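Local coordinates for plasmid stabilization system (Mesorhizobium opportunistum, PDB 5CEG), which is probably the ParE-like toxin of a type II toxin-antitoxin pair, a member of the RelE toxin family, at residues 26-31 against 103-108; 31-36 against 43-48; 52-57 against 78-83; 65-70 against 90-95. All blocks are in the same frame, centred on the assembly; numbering follows the deposited sequence.

Contact 1 lays helix 23-37 and contact 3 helix 41-60 on one mixed sheet, through strands 100-108 and 76-80; contact 2 pairs the two helices, and contact 4 ties the edge strand 66-67 to a loop. Contacts 1 and 2 share Asp31 and join where Tyr48 OH meets Leu29 O at 2.8 Å; Phe83 of contact 3 packs on Ile32 and Tyr47 of contact 2 and Val106 of contact 1. Contact 4 lies at the surface, its centre about 28 Å from that of contact 2, yet touches contact 3 where Leu78 CD1 lies 4.1 Å from Gly65 CA. The sodium ion, held at Gly109, Leu113 and Leu116, lies outside all four, about 12 Å from the Val79 side chain.

Contact 1 of 4, residues 26-31 against 103-108; sequences KADLID and IVRVVD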
loop_
_atom_site.group_PDB
_atom_site.type_symbol
_atom_site.label_atom_id
_atom_site.label_comp_id
_atom_site.label_asym_id
_atom_site.label_seq_id
_atom_site.Cartn_x
_atom_site.Cartn_y
_atom_site.Cartn_z
ATOM N N LYS B 26 -19.187 5.248 -24.925
ATOM C CA LYS B 26 -19.295 4.179 -25.912
ATOM C C LYS B 26 -17.919 3.589 -26.221
ATOM O O LYS B 26 -17.759 2.375 -26.290
ATOM C CB LYS B 26 -19.956 4.697 -27.195
ATOM C CG LYS B 26 -20.110 3.625 -28.255
ATOM C CD LYS B 26 -20.721 4.210 -29.533
ATOM C CE LYS B 26 -20.835 3.156 -30.630
ATOM N NZ LYS B 26 -21.532 3.694 -31.836
ATOM N N ALA B 27 -16.919 4.457 -26.380
ATOM C CA ALA B 27 -15.556 4.007 -26.611
ATOM C C ALA B 27 -15.030 3.186 -25.435
ATOM O O ALA B 27 -14.309 2.197 -25.639
ATOM C CB ALA B 27 -14.635 5.211 -26.887
ATOM N N ASP B 28 -15.382 3.589 -24.211
ATOM C CA ASP B 28 -14.980 2.835 -23.025
ATOM C C ASP B 28 -15.523 1.416 -23.124
ATOM O O ASP B 28 -14.808 0.461 -22.853
ATOM C CB ASP B 28 -15.508 3.480 -21.731
ATOM C CG ASP B 28 -14.872 4.827 -21.412
ATOM O OD1 ASP B 28 -13.736 5.117 -21.858
ATOM O OD2 ASP B 28 -15.530 5.588 -20.679
ATOM N N LEU B 29 -16.802 1.296 -23.493
ATOM C CA LEU B 29 -17.446 -0.016 -23.609
ATOM C C LEU B 29 -16.753 -0.894 -24.653
ATOM O O LEU B 29 -16.541 -2.083 -24.435
ATOM C CB LEU B 29 -18.931 0.138 -23.962
ATOM C CG LEU B 29 -19.855 0.699 -22.872
ATOM C CD1 LEU B 29 -21.273 0.940 -23.436
ATOM C CD2 LEU B 29 -19.910 -0.247 -21.664
ATOM N N ILE B 30 -16.421 -0.317 -25.801
ATOM C CA ILE B 30 -15.733 -1.080 -26.829
ATOM C C ILE B 30 -14.347 -1.522 -26.344
ATOM O O ILE B 30 -13.965 -2.676 -26.528
ATOM C CB ILE B 30 -15.618 -0.277 -28.126
ATOM C CG1 ILE B 30 -17.021 -0.039 -28.689
ATOM C CG2 ILE B 30 -14.733 -1.004 -29.140
ATOM C CD1 ILE B 30 -17.062 0.885 -29.869
ATOM N N ASP B 31 -13.616 -0.613 -25.697
ATOM C CA ASP B 31 -12.290 -0.918 -25.159
ATOM C C ASP B 31 -12.331 -2.081 -24.156
ATOM O O ASP B 31 -11.502 -2.995 -24.199
ATOM C CB ASP B 31 -11.713 0.330 -24.482
ATOM C CG ASP B 31 -10.261 0.158 -24.063
ATOM O OD1 ASP B 31 -9.429 -0.245 -24.905
ATOM O OD2 ASP B 31 -9.960 0.411 -22.879
ATOM N N ILE B 103 -24.819 8.649 -19.303
ATOM C CA ILE B 103 -23.640 7.961 -18.783
ATOM C C ILE B 103 -22.416 8.588 -19.452
ATOM O O ILE B 103 -22.242 8.531 -20.670
ATOM C CB ILE B 103 -23.718 6.441 -19.012
ATOM C CG1 ILE B 103 -24.943 5.894 -18.270
ATOM C CG2 ILE B 103 -22.436 5.764 -18.531
ATOM C CD1 ILE B 103 -25.138 4.393 -18.368
ATOM N N VAL B 104 -21.589 9.227 -18.628
ATOM C CA VAL B 104 -20.478 10.022 -19.145
ATOM C C VAL B 104 -19.196 9.202 -19.375
ATOM O O VAL B 104 -18.509 9.391 -20.380
ATOM C CB VAL B 104 -20.215 11.203 -18.193
ATOM C CG1 VAL B 104 -19.024 12.042 -18.672
ATOM C CG2 VAL B 104 -21.470 12.079 -18.105
ATOM N N ARG B 105 -18.879 8.280 -18.456
ATOM C CA ARG B 105 -17.748 7.340 -18.623
ATOM C C ARG B 105 -18.083 5.993 -18.006
ATOM O O ARG B 105 -18.894 5.919 -17.076
ATOM C CB ARG B 105 -16.452 7.825 -17.951
ATOM C CG ARG B 105 -15.896 9.138 -18.454
ATOM C CD ARG B 105 -15.469 9.068 -19.913
ATOM N NE ARG B 105 -14.425 8.089 -20.242
ATOM C CZ ARG B 105 -13.151 8.396 -20.474
ATOM N NH1 ARG B 105 -12.731 9.653 -20.355
ATOM N NH2 ARG B 105 -12.299 7.445 -20.844
ATOM N N VAL B 106 -17.422 4.960 -18.505
ATOM C CA VAL B 106 -17.359 3.662 -17.830
ATOM C C VAL B 106 -15.889 3.414 -17.457
ATOM O O VAL B 106 -15.041 3.230 -18.334
ATOM C CB VAL B 106 -17.884 2.520 -18.715
ATOM C CG1 VAL B 106 -17.900 1.210 -17.920
ATOM C CG2 VAL B 106 -19.293 2.847 -19.241
ATOM N N VAL B 107 -15.589 3.445 -16.159
ATOM C CA VAL B 107 -14.196 3.406 -15.707
ATOM C C VAL B 107 -13.853 2.054 -15.089
ATOM O O VAL B 107 -14.588 1.573 -14.251
ATOM C CB VAL B 107 -13.932 4.503 -14.679
ATOM C CG1 VAL B 107 -12.459 4.496 -14.255
ATOM C CG2 VAL B 107 -14.316 5.879 -15.250
ATOM N N ASP B 108 -12.748 1.444 -15.517
ATOM C CA ASP B 108 -12.290 0.195 -14.911
ATOM C C ASP B 108 -11.399 0.527 -13.723
ATOM O O ASP B 108 -10.300 1.037 -13.909
ATOM C CB ASP B 108 -11.525 -0.651 -15.936
ATOM C CG ASP B 108 -11.090 -2.011 -15.388
ATOM O OD1 ASP B 108 -11.152 -2.248 -14.166
ATOM O OD2 ASP B 108 -10.696 -2.864 -16.210
#
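Asp28, on the face of helix 23-37 that looks at the sheet, carries this contact with Arg105 and Val106 of strand 100-108. Asp28 CB lies 3.4 Å from Val106 O and 4.0 Å from Val106 CB; CG comes next, near that oxygen and Arg105 NE. With CG beside the backbone N (chi1 -68°), the carboxylate is swung to the guanidinium of Arg105. The two flat groups are nearly coplanar, 20° apart, and meet side-on: NE gives its hydrogen to OD2 at 2.8 Å, while NH2 of Arg105 reaches OD1 of Asp28 at 2.9 Å. Both bonds use syn lone pairs. On its anti side, somewhat out of the carboxylate plane, Asp28 OD2 takes the backbone N of Val106 at 2.9 Å. Arg105 comes to this position by folding its chain at chi2 and chi3, and its NH1 is engaged by an acidic side chain on the chain of another protein. Beside the ion pair, Leu29 CD2 touches Val106 CG2 at 4.0 Å, and Trp21 packs on both residues. Beta-branched Val106 suits a strand facing a helix, whereas the short aspartate can reach the strand's backbone without a long flexible arm. Val104 and Arg105 form a classic beta bulge opposite Leu86. With three N-H groups directed at one carboxylate, the pair fixes the rotation of both side chains, and these donors probably favour the charged form of Asp28.

Contact 2 of 4, residues 31-36 against 43-48; sequences DIYVMI and AADRYY
Antiparallel helix packing joins Tyr33 and Ile36 to Ala43, Ala44 and Tyr48 in the helical hairpin of helices 23-37 and 41-60. The short segments run at 157° to each other with axes 8.7 Å apart, a close approach that small alanines on the second helix permit. Tyr33 lies across the gap, its CG anti to the backbone N (chi1 -167°). Ala44 CB sits over the middle of one face of its ring, 3.5 Å from the centroid, in a CH-pi contact. The ring also turns an edge to the face of Tyr48, with CD2 of Tyr33 above the centre of that ring and the planes 51° apart. At its far end Tyr33 OH gives a hydrogen bond of 2.6 Å to Asp45 OD1, reaching the oxygen from above the carboxylate plane. Asp45 also pairs with Arg42, and basic side chains on the chain of another protein engage both Asp45 and Tyr33 OH. Beyond Ala44, Ile36 spreads its two branches: CG2 touches Ala44 CB at 3.6 Å and meets the edge of the Tyr47 ring, while CG1 lies 3.8 Å from Ala43 CB. A branched residue suits this place because it fills both directions at once. Tyr48 OH bonds to Leu29 O, one turn before Tyr33 on the first helix, and Tyr47 packs edge-to-face with Phe83, linking the hairpin to strand 83-90 of the sheet.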
loop_
_atom_site.group_PDB
_atom_site.type_symbol
_atom_site.label_atom_id
_atom_site.label_comp_id
_atom_site.label_asym_id
_atom_site.label_seq_id
_atom_site.Cartn_x
_atom_site.Cartn_y
_atom_site.Cartn_z
ATOM N N ASP B 31 -13.616 -0.613 -25.697
ATOM C CA ASP B 31 -12.290 -0.918 -25.159
ATOM C C ASP B 31 -12.331 -2.081 -24.156
ATOM O O ASP B 31 -11.502 -2.995 -24.199
ATOM C CB ASP B 31 -11.713 0.330 -24.482
ATOM C CG ASP B 31 -10.261 0.158 -24.063
ATOM O OD1 ASP B 31 -9.429 -0.245 -24.905
ATOM O OD2 ASP B 31 -9.960 0.411 -22.879
ATOM N N ILE B 32 -13.308 -2.031 -23.258
ATOM C CA ILE B 32 -13.483 -3.085 -22.260
ATOM C C ILE B 32 -13.664 -4.448 -22.927
ATOM O O ILE B 32 -13.015 -5.429 -22.547
ATOM C CB ILE B 32 -14.685 -2.778 -21.340
ATOM C CG1 ILE B 32 -14.345 -1.606 -20.398
ATOM C CG2 ILE B 32 -15.109 -4.028 -20.556
ATOM C CD1 ILE B 32 -15.561 -0.992 -19.730
ATOM N N TYR B 33 -14.544 -4.508 -23.925
ATOM C CA TYR B 33 -14.851 -5.772 -24.590
ATOM C C TYR B 33 -13.642 -6.310 -25.352
ATOM O O TYR B 33 -13.329 -7.511 -25.304
ATOM C CB TYR B 33 -16.048 -5.588 -25.541
ATOM C CG TYR B 33 -16.667 -6.890 -26.047
ATOM C CD1 TYR B 33 -16.077 -7.600 -27.085
ATOM C CD2 TYR B 33 -17.833 -7.385 -25.499
ATOM C CE1 TYR B 33 -16.626 -8.773 -27.559
ATOM C CE2 TYR B 33 -18.396 -8.576 -25.963
ATOM C CZ TYR B 33 -17.785 -9.253 -27.000
ATOM O OH TYR B 33 -18.328 -10.427 -27.475
ATOM N N VAL B 34 -12.958 -5.425 -26.067
ATOM C CA VAL B 34 -11.809 -5.856 -26.856
ATOM C C VAL B 34 -10.673 -6.346 -25.956
ATOM O O VAL B 34 -10.026 -7.346 -26.246
ATOM C CB VAL B 34 -11.299 -4.725 -27.765
ATOM C CG1 VAL B 34 -9.979 -5.106 -28.421
ATOM C CG2 VAL B 34 -12.346 -4.388 -28.838
ATOM N N MET B 35 -10.433 -5.651 -24.856
ATOM C CA MET B 35 -9.342 -6.023 -23.963
ATOM C C MET B 35 -9.509 -7.447 -23.432
ATOM O O MET B 35 -8.597 -8.267 -23.528
ATOM C CB MET B 35 -9.240 -5.037 -22.796
ATOM C CG MET B 35 -8.184 -5.412 -21.766
ATOM S SD MET B 35 -6.496 -5.224 -22.379
ATOM C CE MET B 35 -6.370 -3.446 -22.396
ATOM N N ILE B 36 -10.674 -7.750 -22.876
ATOM C CA ILE B 36 -10.841 -9.075 -22.297
ATOM C C ILE B 36 -11.187 -10.080 -23.391
ATOM O O ILE B 36 -10.764 -11.229 -23.330
ATOM C CB ILE B 36 -11.904 -9.084 -21.178
ATOM C CG1 ILE B 36 -11.988 -10.470 -20.515
ATOM C CG2 ILE B 36 -13.256 -8.616 -21.689
ATOM C CD1 ILE B 36 -10.641 -10.980 -19.972
ATOM N N ALA B 43 -16.155 -14.081 -21.270
ATOM C CA ALA B 43 -16.050 -13.063 -20.229
ATOM C C ALA B 43 -16.425 -11.684 -20.756
ATOM O O ALA B 43 -17.051 -10.897 -20.044
ATOM C CB ALA B 43 -14.635 -13.031 -19.648
ATOM N N ALA B 44 -16.038 -11.393 -21.994
ATOM C CA ALA B 44 -16.391 -10.118 -22.599
ATOM C C ALA B 44 -17.913 -10.006 -22.694
ATOM O O ALA B 44 -18.506 -9.000 -22.298
ATOM C CB ALA B 44 -15.746 -9.977 -23.976
ATOM N N ASP B 45 -18.545 -11.064 -23.188
ATOM C CA ASP B 45 -19.999 -11.087 -23.254
ATOM C C ASP B 45 -20.663 -10.911 -21.888
ATOM O O ASP B 45 -21.662 -10.200 -21.784
ATOM C CB ASP B 45 -20.492 -12.395 -23.884
ATOM C CG ASP B 45 -20.348 -12.409 -25.390
ATOM O OD1 ASP B 45 -20.340 -11.324 -26.013
ATOM O OD2 ASP B 45 -20.262 -13.520 -25.950
ATOM N N ARG B 46 -20.116 -11.539 -20.845
ATOM C CA ARG B 46 -20.703 -11.408 -19.513
ATOM C C ARG B 46 -20.603 -9.975 -18.995
ATOM O O ARG B 46 -21.550 -9.479 -18.392
ATOM C CB ARG B 46 -20.052 -12.375 -18.523
ATOM C CG ARG B 46 -20.470 -13.833 -18.736
ATOM C CD ARG B 46 -20.055 -14.725 -17.563
ATOM N NE ARG B 46 -18.605 -14.769 -17.373
ATOM C CZ ARG B 46 -17.796 -15.649 -17.961
ATOM N NH1 ARG B 46 -18.290 -16.559 -18.789
ATOM N NH2 ARG B 46 -16.490 -15.615 -17.725
ATOM N N TYR B 47 -19.478 -9.300 -19.241
ATOM C CA TYR B 47 -19.361 -7.905 -18.811
ATOM C C TYR B 47 -20.409 -7.041 -19.520
ATOM O O TYR B 47 -21.004 -6.154 -18.901
ATOM C CB TYR B 47 -17.956 -7.338 -19.075
ATOM C CG TYR B 47 -16.869 -7.812 -18.132
ATOM C CD1 TYR B 47 -17.111 -7.987 -16.778
ATOM C CD2 TYR B 47 -15.591 -8.064 -18.606
ATOM C CE1 TYR B 47 -16.093 -8.412 -15.916
ATOM C CE2 TYR B 47 -14.579 -8.504 -17.767
ATOM C CZ TYR B 47 -14.834 -8.669 -16.428
ATOM O OH TYR B 47 -13.818 -9.095 -15.600
ATOM N N TYR B 48 -20.647 -7.293 -20.810
ATOM C CA TYR B 48 -21.702 -6.554 -21.505
ATOM C C TYR B 48 -23.088 -6.891 -20.947
ATOM O O TYR B 48 -23.930 -6.008 -20.822
ATOM C CB TYR B 48 -21.677 -6.813 -23.019
ATOM C CG TYR B 48 -20.830 -5.842 -23.823
ATOM C CD1 TYR B 48 -19.832 -5.079 -23.216
ATOM C CD2 TYR B 48 -21.021 -5.700 -25.194
ATOM C CE1 TYR B 48 -19.054 -4.193 -23.960
ATOM C CE2 TYR B 48 -20.250 -4.830 -25.941
ATOM C CZ TYR B 48 -19.268 -4.071 -25.316
ATOM O OH TYR B 48 -18.502 -3.207 -26.069
#

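Contact 3 of 4, residues 52-57 against 78-83; sequences EARALQ and LVEAPF
Residues 52-57 of helix 41-60 run over residues 78-80 of strand 76-80 in nearly the opposite direction, the short axes at 154° and 9.6 Å apart, with Arg54 and Glu80 nearest at their CA atoms. That spacing leaves room for a long side chain, and Arg54 fills it. Its chain bends at chi2 (65°), which carries the guanidinium across to the carbonyl of Val79. NE and NH2 of Arg54 both grip Val79 O, at 3.1 and 3.2 Å; NE stands above the carbonyl plane and NH2 lies in it. Leu78 CD1 lies over one guanidinium face, offset toward the rim and 3.5 Å from Arg54 NH2. The third nitrogen, NH1, gives a fairly straight bond of 3.0 Å to Gln57 OE1 within the helix. Glu80 OE1 comes against the aliphatic part, 3.6 Å from Arg54 CD, and makes a long ion pair with NE from well outside the guanidinium plane. In the second subunit, Arg63 O and Gly65 O also accept from Arg54. Arginine suits this buried place because its N-H groups serve a side-chain amide of its helix, a strand carbonyl and carbonyls of the second subunit, while Glu80 probably offsets part of its charge.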
loop_
_atom_site.group_PDB
_atom_site.type_symbol
_atom_site.label_atom_id
_atom_site.label_comp_id
_atom_site.label_asym_id
_atom_site.label_seq_id
_atom_site.Cartn_x
_atom_site.Cartn_y
_atom_site.Cartn_z
ATOM N N GLU B 52 -25.140 -3.797 -19.385
ATOM C CA GLU B 52 -26.454 -3.504 -19.956
ATOM C C GLU B 52 -27.539 -3.605 -18.882
ATOM O O GLU B 52 -28.428 -2.750 -18.804
ATOM C CB GLU B 52 -26.773 -4.449 -21.118
ATOM C CG GLU B 52 -28.117 -4.141 -21.771
ATOM C CD GLU B 52 -28.457 -5.084 -22.908
ATOM O OE1 GLU B 52 -27.919 -6.214 -22.948
ATOM O OE2 GLU B 52 -29.279 -4.692 -23.759
ATOM N N ALA B 53 -27.447 -4.627 -18.038
ATOM C CA ALA B 53 -28.437 -4.795 -16.974
ATOM C C ALA B 53 -28.410 -3.612 -16.011
ATOM O O ALA B 53 -29.453 -3.117 -15.590
ATOM C CB ALA B 53 -28.204 -6.104 -16.217
ATOM N N ARG B 54 -27.217 -3.151 -15.657
ATOM C CA ARG B 54 -27.109 -2.046 -14.712
ATOM C C ARG B 54 -27.660 -0.761 -15.341
ATOM O O ARG B 54 -28.311 0.036 -14.664
ATOM C CB ARG B 54 -25.649 -1.847 -14.265
ATOM C CG ARG B 54 -25.469 -1.015 -12.980
ATOM C CD ARG B 54 -26.060 -1.713 -11.746
ATOM N NE ARG B 54 -25.398 -1.311 -10.500
ATOM C CZ ARG B 54 -25.984 -1.298 -9.301
ATOM N NH1 ARG B 54 -27.255 -1.665 -9.178
ATOM N NH2 ARG B 54 -25.289 -0.932 -8.222
ATOM N N ALA B 55 -27.403 -0.558 -16.628
ATOM C CA ALA B 55 -27.903 0.637 -17.313
ATOM C C ALA B 55 -29.430 0.629 -17.431
ATOM O O ALA B 55 -30.063 1.680 -17.350
ATOM C CB ALA B 55 -27.264 0.769 -18.693
ATOM N N LEU B 56 -30.008 -0.551 -17.634
ATOM C CA LEU B 56 -31.464 -0.702 -17.708
ATOM C C LEU B 56 -32.096 -0.377 -16.367
ATOM O O LEU B 56 -33.141 0.266 -16.315
ATOM C CB LEU B 56 -31.850 -2.120 -18.145
ATOM C CG LEU B 56 -31.591 -2.497 -19.605
ATOM C CD1 LEU B 56 -31.752 -3.999 -19.799
ATOM C CD2 LEU B 56 -32.527 -1.733 -20.531
ATOM N N GLN B 57 -31.466 -0.818 -15.278
ATOM C CA GLN B 57 -31.922 -0.435 -13.944
ATOM C C GLN B 57 -31.924 1.073 -13.777
ATOM O O GLN B 57 -32.841 1.662 -13.202
ATOM C CB GLN B 57 -31.027 -1.033 -12.852
ATOM C CG GLN B 57 -31.197 -2.496 -12.574
ATOM C CD GLN B 57 -30.377 -2.904 -11.367
ATOM O OE1 GLN B 57 -29.236 -2.472 -11.211
ATOM N NE2 GLN B 57 -30.961 -3.716 -10.496
ATOM N N LEU B 78 -22.277 4.863 -10.062
ATOM C CA LEU B 78 -22.963 3.595 -9.863
ATOM C C LEU B 78 -21.953 2.490 -10.128
ATOM O O LEU B 78 -21.314 2.469 -11.175
ATOM C CB LEU B 78 -24.190 3.497 -10.788
ATOM C CG LEU B 78 -25.183 2.357 -10.571
ATOM C CD1 LEU B 78 -25.769 2.370 -9.162
ATOM C CD2 LEU B 78 -26.284 2.430 -11.619
ATOM N N VAL B 79 -21.773 1.587 -9.166
ATOM C CA VAL B 79 -20.757 0.550 -9.298
ATOM C C VAL B 79 -21.327 -0.718 -9.940
ATOM O O VAL B 79 -22.440 -1.150 -9.627
ATOM C CB VAL B 79 -20.122 0.214 -7.914
ATOM C CG1 VAL B 79 -19.132 -0.949 -8.021
ATOM C CG2 VAL B 79 -19.424 1.432 -7.346
ATOM N N GLU B 80 -20.562 -1.274 -10.877
ATOM C CA GLU B 80 -20.807 -2.590 -11.451
ATOM C C GLU B 80 -19.446 -3.259 -11.543
ATOM O O GLU B 80 -18.764 -3.175 -12.569
ATOM C CB GLU B 80 -21.489 -2.487 -12.824
ATOM C CG GLU B 80 -21.744 -3.831 -13.507
ATOM C CD GLU B 80 -22.594 -4.754 -12.665
ATOM O OE1 GLU B 80 -23.609 -4.280 -12.103
ATOM O OE2 GLU B 80 -22.246 -5.947 -12.561
ATOM N N ALA B 81 -19.034 -3.895 -10.447
ATOM C CA ALA B 81 -17.653 -4.336 -10.285
ATOM C C ALA B 81 -17.148 -5.151 -11.472
ATOM O O ALA B 81 -17.857 -6.039 -11.962
ATOM C CB ALA B 81 -17.517 -5.148 -9.000
ATOM N N PRO B 82 -15.925 -4.865 -11.935
ATOM C CA PRO B 82 -14.912 -3.912 -11.443
ATOM C C PRO B 82 -15.023 -2.491 -12.010
ATOM O O PRO B 82 -14.062 -1.707 -11.919
ATOM C CB PRO B 82 -13.605 -4.555 -11.912
ATOM C CG PRO B 82 -14.000 -5.177 -13.226
ATOM C CD PRO B 82 -15.386 -5.714 -13.015
ATOM N N PHE B 83 -16.173 -2.170 -12.598
ATOM C CA PHE B 83 -16.366 -0.887 -13.266
ATOM C C PHE B 83 -17.127 0.104 -12.407
ATOM O O PHE B 83 -17.909 -0.261 -11.529
ATOM C CB PHE B 83 -17.106 -1.078 -14.601
ATOM C CG PHE B 83 -16.521 -2.158 -15.450
ATOM C CD1 PHE B 83 -15.315 -1.959 -16.102
ATOM C CD2 PHE B 83 -17.157 -3.384 -15.562
ATOM C CE1 PHE B 83 -14.762 -2.962 -16.871
ATOM C CE2 PHE B 83 -16.613 -4.390 -16.326
ATOM C CZ PHE B 83 -15.414 -4.191 -16.972
#

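Contact 4 of 4, residues 65-70 against 90-95; sequences GVRRPD and VPDTDD
Arg67, reaching out from strand 66-67, puts its guanidinium between Asp92 and Asp94 of the loop that follows strand 83-90. The firm part of the contact is the edge of this flat group. Asp94 OD1 is held side-on by NE and NH2 of Arg67, both at 2.9 Å, and both bonds lie in the guanidinium plane. Asp92 OD1 takes the end-on position: Arg67 NH1 meets it at 2.8 Å on its syn lone pair, while NH2 reaches it at 3.2 Å from above the carboxylate plane. NH2 therefore serves both aspartates, and each aspartate offers a single oxygen to two nitrogens. The carboxylates stand steeply to the guanidinium, at 75° for Asp92 and 61° for Asp94. An extended chain from CG to NE lets the arginine span the distance, since its CA is 9.8 Å from that of Asp94. In the fold this salt-bridge network joins strand 66-67, one of the two outermost strands within the chain, to the loop leading from strand 83-90 to strand 100-108. Asp92 is the centre of an inverse gamma turn, and CG anti to its backbone N (chi1 180°) directs the carboxylate back toward Arg67. Short acidic side chains suit such a loop, where two of them can flank one cation. The rest of the contact is loose: Thr93 contributes little beyond its carbonyl O, 3.6 Å from Arg67 NH2 and hydrogen-bonded to Arg63. Asp94 is exposed, and Arg76 makes a long, weak ion pair with its OD1.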
loop_
_atom_site.group_PDB
_atom_site.type_symbol
_atom_site.label_atom_id
_atom_site.label_comp_id
_atom_site.label_asym_id
_atom_site.label_seq_id
_atom_site.Cartn_x
_atom_site.Cartn_y
_atom_site.Cartn_z
ATOM N N GLY B 65 -27.619 6.118 -8.399
ATOM C CA GLY B 65 -26.208 6.374 -8.176
ATOM C C GLY B 65 -25.962 7.404 -7.078
ATOM O O GLY B 65 -26.712 8.369 -6.931
ATOM N N VAL B 66 -24.910 7.195 -6.296
ATOM C CA VAL B 66 -24.555 8.120 -5.226
ATOM C C VAL B 66 -23.947 9.398 -5.789
ATOM O O VAL B 66 -23.094 9.343 -6.676
ATOM C CB VAL B 66 -23.565 7.460 -4.243
ATOM C CG1 VAL B 66 -22.964 8.490 -3.308
ATOM C CG2 VAL B 66 -24.263 6.341 -3.464
ATOM N N ARG B 67 -24.373 10.550 -5.277
ATOM C CA ARG B 67 -23.804 11.811 -5.728
ATOM C C ARG B 67 -22.330 11.909 -5.385
ATOM O O ARG B 67 -21.910 11.547 -4.277
ATOM C CB ARG B 67 -24.545 12.996 -5.109
ATOM C CG ARG B 67 -25.913 13.274 -5.704
ATOM C CD ARG B 67 -26.337 14.691 -5.319
ATOM N NE ARG B 67 -27.607 15.120 -5.907
ATOM C CZ ARG B 67 -27.742 15.598 -7.141
ATOM N NH1 ARG B 67 -26.690 15.672 -7.945
ATOM N NH2 ARG B 67 -28.938 15.976 -7.584
ATOM N N ARG B 68 -21.544 12.394 -6.339
ATOM C CA ARG B 68 -20.127 12.628 -6.121
ATOM C C ARG B 68 -19.755 14.028 -6.608
ATOM O O ARG B 68 -19.031 14.185 -7.588
ATOM C CB ARG B 68 -19.285 11.561 -6.840
ATOM C CG ARG B 68 -19.394 10.157 -6.229
ATOM C CD ARG B 68 -18.858 10.146 -4.810
ATOM N NE ARG B 68 -17.486 10.638 -4.779
ATOM C CZ ARG B 68 -16.409 9.863 -4.882
ATOM N NH1 ARG B 68 -16.540 8.548 -4.986
ATOM N NH2 ARG B 68 -15.202 10.404 -4.859
ATOM N N PRO B 69 -20.252 15.067 -5.912
ATOM C CA PRO B 69 -19.988 16.439 -6.349
ATOM C C PRO B 69 -18.513 16.817 -6.223
ATOM O O PRO B 69 -18.103 17.838 -6.774
ATOM C CB PRO B 69 -20.863 17.282 -5.411
ATOM C CG PRO B 69 -21.043 16.434 -4.202
ATOM C CD PRO B 69 -21.044 15.013 -4.670
ATOM N N ASP B 70 -17.726 15.995 -5.529
ATOM C CA ASP B 70 -16.290 16.229 -5.462
ATOM C C ASP B 70 -15.617 15.966 -6.807
ATOM O O ASP B 70 -14.507 16.436 -7.051
ATOM C CB ASP B 70 -15.641 15.379 -4.356
ATOM C CG ASP B 70 -15.985 13.893 -4.445
ATOM O OD1 ASP B 70 -17.095 13.521 -4.879
ATOM O OD2 ASP B 70 -15.129 13.075 -4.051
ATOM N N VAL B 90 -30.477 14.828 -16.009
ATOM C CA VAL B 90 -30.883 16.177 -16.385
ATOM C C VAL B 90 -32.409 16.235 -16.357
ATOM O O VAL B 90 -33.056 15.439 -17.029
ATOM C CB VAL B 90 -30.383 16.580 -17.764
ATOM C CG1 VAL B 90 -30.856 18.000 -18.076
ATOM C CG2 VAL B 90 -28.856 16.507 -17.824
ATOM N N PRO B 91 -32.981 17.154 -15.564
ATOM C CA PRO B 91 -32.325 18.118 -14.669
ATOM C C PRO B 91 -31.539 17.432 -13.552
ATOM O O PRO B 91 -31.818 16.275 -13.227
ATOM C CB PRO B 91 -33.489 18.917 -14.073
ATOM C CG PRO B 91 -34.681 18.601 -14.942
ATOM C CD PRO B 91 -34.451 17.232 -15.479
ATOM N N ASP B 92 -30.564 18.143 -12.999
ATOM C CA ASP B 92 -29.786 17.649 -11.873
ATOM C C ASP B 92 -30.504 17.982 -10.562
ATOM O O ASP B 92 -30.060 18.835 -9.798
ATOM C CB ASP B 92 -28.384 18.269 -11.883
ATOM C CG ASP B 92 -27.527 17.791 -10.725
ATOM O OD1 ASP B 92 -27.594 16.595 -10.411
ATOM O OD2 ASP B 92 -26.807 18.613 -10.123
ATOM N N THR B 93 -31.623 17.314 -10.316
ATOM C CA THR B 93 -32.433 17.571 -9.125
ATOM C C THR B 93 -32.508 16.327 -8.251
ATOM O O THR B 93 -32.241 15.225 -8.718
ATOM C CB THR B 93 -33.852 17.999 -9.505
ATOM O OG1 THR B 93 -34.399 17.031 -10.411
ATOM C CG2 THR B 93 -33.837 19.363 -10.183
ATOM N N ASP B 94 -32.873 16.498 -6.983
ATOM C CA ASP B 94 -32.980 15.367 -6.072
ATOM C C ASP B 94 -34.361 14.734 -6.123
ATOM O O ASP B 94 -34.559 13.616 -5.653
ATOM C CB ASP B 94 -32.660 15.795 -4.643
ATOM C CG ASP B 94 -31.187 16.042 -4.433
ATOM O OD1 ASP B 94 -30.380 15.440 -5.170
ATOM O OD2 ASP B 94 -30.838 16.833 -3.533
ATOM N N ASP B 95 -35.317 15.462 -6.686
ATOM C CA ASP B 95 -36.671 14.956 -6.835
ATOM C C ASP B 95 -37.344 15.631 -8.015
ATOM O O ASP B 95 -36.963 16.729 -8.416
ATOM C CB ASP B 95 -37.482 15.178 -5.557
ATOM C CG ASP B 95 -37.473 16.620 -5.109
ATOM O OD1 ASP B 95 -36.757 16.936 -4.135
ATOM O OD2 ASP B 95 -38.179 17.440 -5.735
#